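Local coordinates for membrane attack complex assembly inhibitor BGA71 (Borreliella bavariensis, PDB 6FMH), which probably inhibits assembly of the complement membrane attack complex as an outer surface protein of a Lyme disease spirochaete, at residues N32-A36 / Q37-F41; T171-D174 / A175-T178. All coordinates share one frame; numbering follows the deposited sequence.

Contact 1: N32-A36 / Q37-F41; sequences NEIDA and QGINF
Glu-33 meets Gln-37 one helical turn on, where CG of Gln-37 lies 4.0 Å from Glu-33 O. Ile-34 comes next and does more. Its carbonyl O accepts a weak bond from Gln-37 N (3.4 Å) and also lies 3.3 Å from CG2 of Ile-39. The CG2 methyls of Ile-34 and Ile-39 meet at 3.9 Å, with the two side chains crossing at a slant. In Ile-39 it is CG1 that stands anti to the backbone N (chi1 -177°). This puts CG2 between N and the carbonyl carbon, turned to the helix end. Asp-35 O accepts from Gly-38 N at 3.2 Å. OD1 of Asp-35 lies 4.1 Å from Ile-39 CG2, but its polar partners are elsewhere: Tyr-66 OH bonds OD1, and Lys-62 NZ forms a salt bridge with OD2. CB of Ala-36 lies 3.3 Å from Gln-37 N. Gly-38 then takes a positive phi of 80° and turns the chain back, bringing Ile-39 against the last turn. This is a helix C-terminal turn closed by two i to i+3 backbone bonds, one of them weak, and an isoleucine methyl contact. The turn thus combines backbone polar bonds with an apolar contact, while the Asp-35 carboxylate is held from outside by Lys-62 and Tyr-66 of helix 55-68.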
ATOM      1  N   ASN A  32      11.117  10.968  -4.338  1.00 17.96           N
ATOM      2  CA  ASN A  32      12.009  10.437  -5.327  1.00 19.00           C
ATOM      3  C   ASN A  32      12.667  11.535  -6.125  1.00 21.68           C
ATOM      4  O   ASN A  32      13.838  11.399  -6.493  1.00 26.47           O
ATOM      5  CB  ASN A  32      11.262   9.512  -6.260  1.00 19.44           C
ATOM      6  CG  ASN A  32      10.920   8.204  -5.605  1.00 20.11           C
ATOM      7  OD1 ASN A  32      11.690   7.705  -4.782  1.00 27.11           O
ATOM      8  ND2 ASN A  32       9.808   7.633  -5.957  1.00 19.37           N
ATOM      9  N   GLU A  33      11.952  12.640  -6.354  1.00 21.79           N
ATOM     10  CA  GLU A  33      12.549  13.820  -6.972  1.00 21.38           C
ATOM     11  C   GLU A  33      13.725  14.284  -6.176  1.00 21.04           C
ATOM     12  O   GLU A  33      14.848  14.318  -6.671  1.00 23.87           O
ATOM     13  CB  GLU A  33      11.548  14.991  -7.087  1.00 21.43           C
ATOM     14  CG  GLU A  33      10.940  15.015  -8.453  1.00 22.68           C
ATOM     15  CD  GLU A  33      10.265  16.307  -8.846  1.00 23.63           C
ATOM     16  OE1 GLU A  33      10.456  17.353  -8.171  1.00 20.76           O
ATOM     17  OE2 GLU A  33       9.571  16.257  -9.907  1.00 25.68           O
ATOM     18  N   ILE A  34      13.439  14.734  -4.974  1.00 21.30           N
ATOM     19  CA  ILE A  34      14.446  15.222  -4.053  1.00 22.65           C
ATOM     20  C   ILE A  34      15.641  14.313  -3.956  1.00 24.95           C
ATOM     21  O   ILE A  34      16.780  14.769  -4.066  1.00 25.74           O
ATOM     22  CB  ILE A  34      13.818  15.343  -2.680  1.00 22.27           C
ATOM     23  CG1 ILE A  34      13.018  16.620  -2.606  1.00 22.92           C
ATOM     24  CG2 ILE A  34      14.865  15.285  -1.577  1.00 22.93           C
ATOM     25  CD1 ILE A  34      12.408  16.818  -1.233  1.00 23.73           C
ATOM     26  N   ASP A  35      15.369  13.025  -3.772  1.00 27.87           N
ATOM     27  CA  ASP A  35      16.407  12.011  -3.646  1.00 29.04           C
ATOM     28  C   ASP A  35      17.195  11.757  -4.933  1.00 26.61           C
ATOM     29  O   ASP A  35      18.329  11.278  -4.875  1.00 26.99           O
ATOM     30  CB  ASP A  35      15.793  10.689  -3.189  1.00 31.45           C
ATOM     31  CG  ASP A  35      15.346  10.720  -1.746  1.00 36.25           C
ATOM     32  OD1 ASP A  35      15.557  11.736  -1.032  1.00 42.77           O
ATOM     33  OD2 ASP A  35      14.828   9.681  -1.298  1.00 33.28           O
ATOM     34  N   ALA A  36      16.601  12.048  -6.079  1.00 24.73           N
ATOM     35  CA  ALA A  36      17.273  11.826  -7.362  1.00 25.81           C
ATOM     36  C   ALA A  36      18.523  12.685  -7.501  1.00 24.21           C
ATOM     37  O   ALA A  36      19.450  12.337  -8.223  1.00 24.85           O
ATOM     38  CB  ALA A  36      16.314  12.068  -8.524  1.00 25.35           C
ATOM     39  N   GLN A  37      18.551  13.770  -6.750  1.00 24.06           N
ATOM     40  CA  GLN A  37      19.642  14.721  -6.763  1.00 25.03           C
ATOM     41  C   GLN A  37      20.817  14.386  -5.805  1.00 24.94           C
ATOM     42  O   GLN A  37      21.579  15.276  -5.405  1.00 21.64           O
ATOM     43  CB  GLN A  37      19.035  16.123  -6.431  1.00 26.27           C
ATOM     44  CG  GLN A  37      18.017  16.616  -7.505  1.00 25.14           C
ATOM     45  CD  GLN A  37      18.750  17.069  -8.719  1.00 25.50           C
ATOM     46  OE1 GLN A  37      18.719  16.476  -9.833  1.00 29.07           O
ATOM     47  NE2 GLN A  37      19.452  18.135  -8.515  1.00 26.77           N
ATOM     48  N   GLY A  38      20.942  13.128  -5.392  1.00 28.60           N
ATOM     49  CA  GLY A  38      22.131  12.665  -4.639  1.00 30.39           C
ATOM     50  C   GLY A  38      22.216  12.968  -3.143  1.00 32.11           C
ATOM     51  O   GLY A  38      23.151  12.547  -2.486  1.00 34.17           O
ATOM     52  N   ILE A  39      21.256  13.704  -2.598  1.00 37.66           N
ATOM     53  CA  ILE A  39      21.106  13.845  -1.132  1.00 43.70           C
ATOM     54  C   ILE A  39      20.789  12.458  -0.554  1.00 45.45           C
ATOM     55  O   ILE A  39      19.753  11.890  -0.895  1.00 57.98           O
ATOM     56  CB  ILE A  39      19.971  14.853  -0.806  1.00 48.88           C
ATOM     57  CG1 ILE A  39      19.767  15.155   0.682  1.00 51.39           C
ATOM     58  CG2 ILE A  39      18.630  14.375  -1.325  1.00 50.43           C
ATOM     59  CD1 ILE A  39      19.147  16.530   0.858  1.00 50.20           C
ATOM     60  N   ASN A  40      21.690  11.894   0.247  1.00 38.84           N
ATOM     61  CA  ASN A  40      21.498  10.517   0.723  1.00 33.93           C
ATOM     62  C   ASN A  40      21.131  10.658   2.175  1.00 29.86           C
ATOM     63  O   ASN A  40      21.963  10.556   3.092  1.00 30.13           O
ATOM     64  CB  ASN A  40      22.705   9.563   0.495  1.00 40.72           C
ATOM     65  CG  ASN A  40      22.309   8.061   0.390  1.00 38.55           C
ATOM     66  OD1 ASN A  40      21.338   7.616   0.958  1.00 29.54           O
ATOM     67  ND2 ASN A  40      23.107   7.290  -0.363  1.00 41.96           N
ATOM     68  N   PHE A  41      19.877  11.007   2.386  1.00 26.03           N
ATOM     69  CA  PHE A  41      19.416  11.480   3.697  1.00 23.07           C
ATOM     70  C   PHE A  41      19.771  10.512   4.803  1.00 21.29           C
ATOM     71  O   PHE A  41      20.198  10.919   5.884  1.00 25.18           O
ATOM     72  CB  PHE A  41      17.906  11.777   3.633  1.00 23.30           C
ATOM     73  CG  PHE A  41      17.298  12.145   4.952  1.00 23.19           C
ATOM     74  CD1 PHE A  41      17.852  13.162   5.754  1.00 21.84           C
ATOM     75  CD2 PHE A  41      16.197  11.453   5.422  1.00 22.66           C
ATOM     76  CE1 PHE A  41      17.313  13.464   6.993  1.00 21.96           C
ATOM     77  CE2 PHE A  41      15.648  11.762   6.665  1.00 23.09           C
ATOM     78  CZ  PHE A  41      16.214  12.759   7.459  1.00 22.56           C
TER

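Contact 2: T171-D174 / A175-T178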
ATOM      1  N   THR A 171      26.205  23.638  18.956  1.00 24.15           N
ATOM      2  CA  THR A 171      27.554  23.675  19.485  1.00 24.02           C
ATOM      3  C   THR A 171      27.838  22.495  20.384  1.00 24.78           C
ATOM      4  O   THR A 171      28.989  22.108  20.552  1.00 27.55           O
ATOM      5  CB  THR A 171      27.689  24.957  20.279  1.00 24.66           C
ATOM      6  OG1 THR A 171      27.829  26.042  19.340  1.00 23.66           O
ATOM      7  CG2 THR A 171      28.883  24.917  21.262  1.00 25.42           C
ATOM      8  N   ASN A 172      26.793  21.932  20.975  1.00 23.77           N
ATOM      9  CA  ASN A 172      26.970  20.977  22.050  1.00 22.32           C
ATOM     10  C   ASN A 172      26.129  19.769  21.825  1.00 20.22           C
ATOM     11  O   ASN A 172      24.897  19.827  21.943  1.00 20.30           O
ATOM     12  CB  ASN A 172      26.586  21.671  23.359  1.00 24.83           C
ATOM     13  CG  ASN A 172      27.038  20.909  24.588  1.00 25.96           C
ATOM     14  OD1 ASN A 172      27.279  19.706  24.540  1.00 30.61           O
ATOM     15  ND2 ASN A 172      27.162  21.618  25.695  1.00 25.33           N
ATOM     16  N   VAL A 173      26.775  18.682  21.431  1.00 19.44           N
ATOM     17  CA  VAL A 173      26.070  17.424  21.195  1.00 19.34           C
ATOM     18  C   VAL A 173      25.284  16.955  22.391  1.00 19.40           C
ATOM     19  O   VAL A 173      24.164  16.508  22.224  1.00 20.19           O
ATOM     20  CB  VAL A 173      26.909  16.191  20.851  1.00 19.02           C
ATOM     21  CG1 VAL A 173      26.065  15.339  19.909  1.00 18.77           C
ATOM     22  CG2 VAL A 173      28.230  16.512  20.220  1.00 18.71           C
ATOM     23  N   ASP A 174      25.858  17.063  23.583  1.00 18.37           N
ATOM     24  CA  ASP A 174      25.136  16.697  24.797  1.00 18.03           C
ATOM     25  C   ASP A 174      23.869  17.513  24.968  1.00 16.93           C
ATOM     26  O   ASP A 174      22.819  16.986  25.263  1.00 15.79           O
ATOM     27  CB  ASP A 174      26.027  16.882  26.013  1.00 18.71           C
ATOM     28  CG  ASP A 174      27.199  15.906  26.019  1.00 18.95           C
ATOM     29  OD1 ASP A 174      27.120  14.819  25.441  1.00 19.18           O
ATOM     30  OD2 ASP A 174      28.222  16.223  26.594  1.00 19.82           O
ATOM     31  N   ALA A 175      23.971  18.808  24.681  1.00 16.98           N
ATOM     32  CA  ALA A 175      22.811  19.677  24.722  1.00 16.78           C
ATOM     33  C   ALA A 175      21.843  19.179  23.687  1.00 16.43           C
ATOM     34  O   ALA A 175      20.656  19.045  23.968  1.00 15.58           O
ATOM     35  CB  ALA A 175      23.196  21.133  24.461  1.00 16.36           C
ATOM     36  N   LEU A 176      22.370  18.917  22.481  1.00 16.32           N
ATOM     37  CA  LEU A 176      21.554  18.459  21.361  1.00 15.90           C
ATOM     38  C   LEU A 176      20.762  17.218  21.757  1.00 15.15           C
ATOM     39  O   LEU A 176      19.541  17.181  21.610  1.00 14.25           O
ATOM     40  CB  LEU A 176      22.420  18.134  20.167  1.00 16.69           C
ATOM     41  CG  LEU A 176      21.665  17.615  18.936  1.00 17.27           C
ATOM     42  CD1 LEU A 176      20.706  18.668  18.442  1.00 17.52           C
ATOM     43  CD2 LEU A 176      22.677  17.249  17.855  1.00 16.96           C
ATOM     44  N   ALA A 177      21.467  16.249  22.348  1.00 13.96           N
ATOM     45  CA  ALA A 177      20.867  15.004  22.796  1.00 13.23           C
ATOM     46  C   ALA A 177      19.735  15.254  23.785  1.00 12.89           C
ATOM     47  O   ALA A 177      18.693  14.587  23.708  1.00 13.62           O
ATOM     48  CB  ALA A 177      21.899  14.134  23.447  1.00 13.52           C
ATOM     49  N   THR A 178      19.913  16.206  24.684  1.00 11.45           N
ATOM     50  CA  THR A 178      18.891  16.442  25.667  1.00 11.89           C
ATOM     51  C   THR A 178      17.643  17.014  25.010  1.00 12.12           C
ATOM     52  O   THR A 178      16.524  16.589  25.323  1.00 12.17           O
ATOM     53  CB  THR A 178      19.385  17.400  26.761  1.00 11.41           C
ATOM     54  OG1 THR A 178      20.564  16.857  27.325  1.00 11.64           O
ATOM     55  CG2 THR A 178      18.384  17.616  27.829  1.00 11.38           C
TER
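Leu-176 N donates to Asn-172 O at 2.7 Å, and Ala-177 N donates to Val-173 O, also at 2.7 Å. These are regular helix bonds. Asp-174 O takes two bonds from Thr-178, one from the backbone N and one from the hydroxyl OG1, each 3.1 Å long. The donors come from opposite faces of the carbonyl plane. The hydroxyl is tilted 30° from that plane and the amide somewhat less. OG1 can reach back because it lies beside its own backbone N, anti to the carbonyl carbon (chi1 -56°). Thus the side-chain hydroxyl of Thr-178 is folded onto the carbonyl one turn earlier.

Asn-172 is the N-cap of helix 173-183. Its OD1 accepts a weak bond from Ala-175 N at 3.4 Å. It accepts another weak one from Asp-174 N that is well bent, with an N-H...O angle of 121°. CG lies anti to the backbone N, which carries the side-chain amide over the first turn. Both donor N-H groups come from the start of the helix, where no preceding turn can supply carbonyls. Both capping bonds are weak.

CB of Asn-172 meets CB of Ala-175 at 3.6 Å. On another side of the turn, CG1 of Val-173 and CD2 of Leu-176 approach to 4.4 Å.

Val-173 and Leu-176 both face helix 73-88, where each meets Leu-86. Val-173 and Ala-177 also touch His-92 at the start of helix 90-123. Ile-169, in the preceding loop, packs on Ala-175 and Leu-176. The first turn of helix 173-183 is therefore seated on two helices of this all-helical fold.

From the N terminus, helix 12-36 ends at contact 1, which turns the chain into the short loop leading to helix 43-46. The chain then passes through helices 55-68, 73-88, 90-123 and 127-163 before contact 2 opens helix 173-183. The two contacts are in series and neither nests nor crosses. Each is local, so neither closes a long loop. One marks a helix end, the other a helix start. The centres of contact 1 and contact 2 are 28 Å apart, and the two do not touch. Helix 73-88 links them indirectly: Ile-34 and Phe-41 rest on Ile-76, and Leu-176 rests on Ile-82 and Leu-86 further along the same helix.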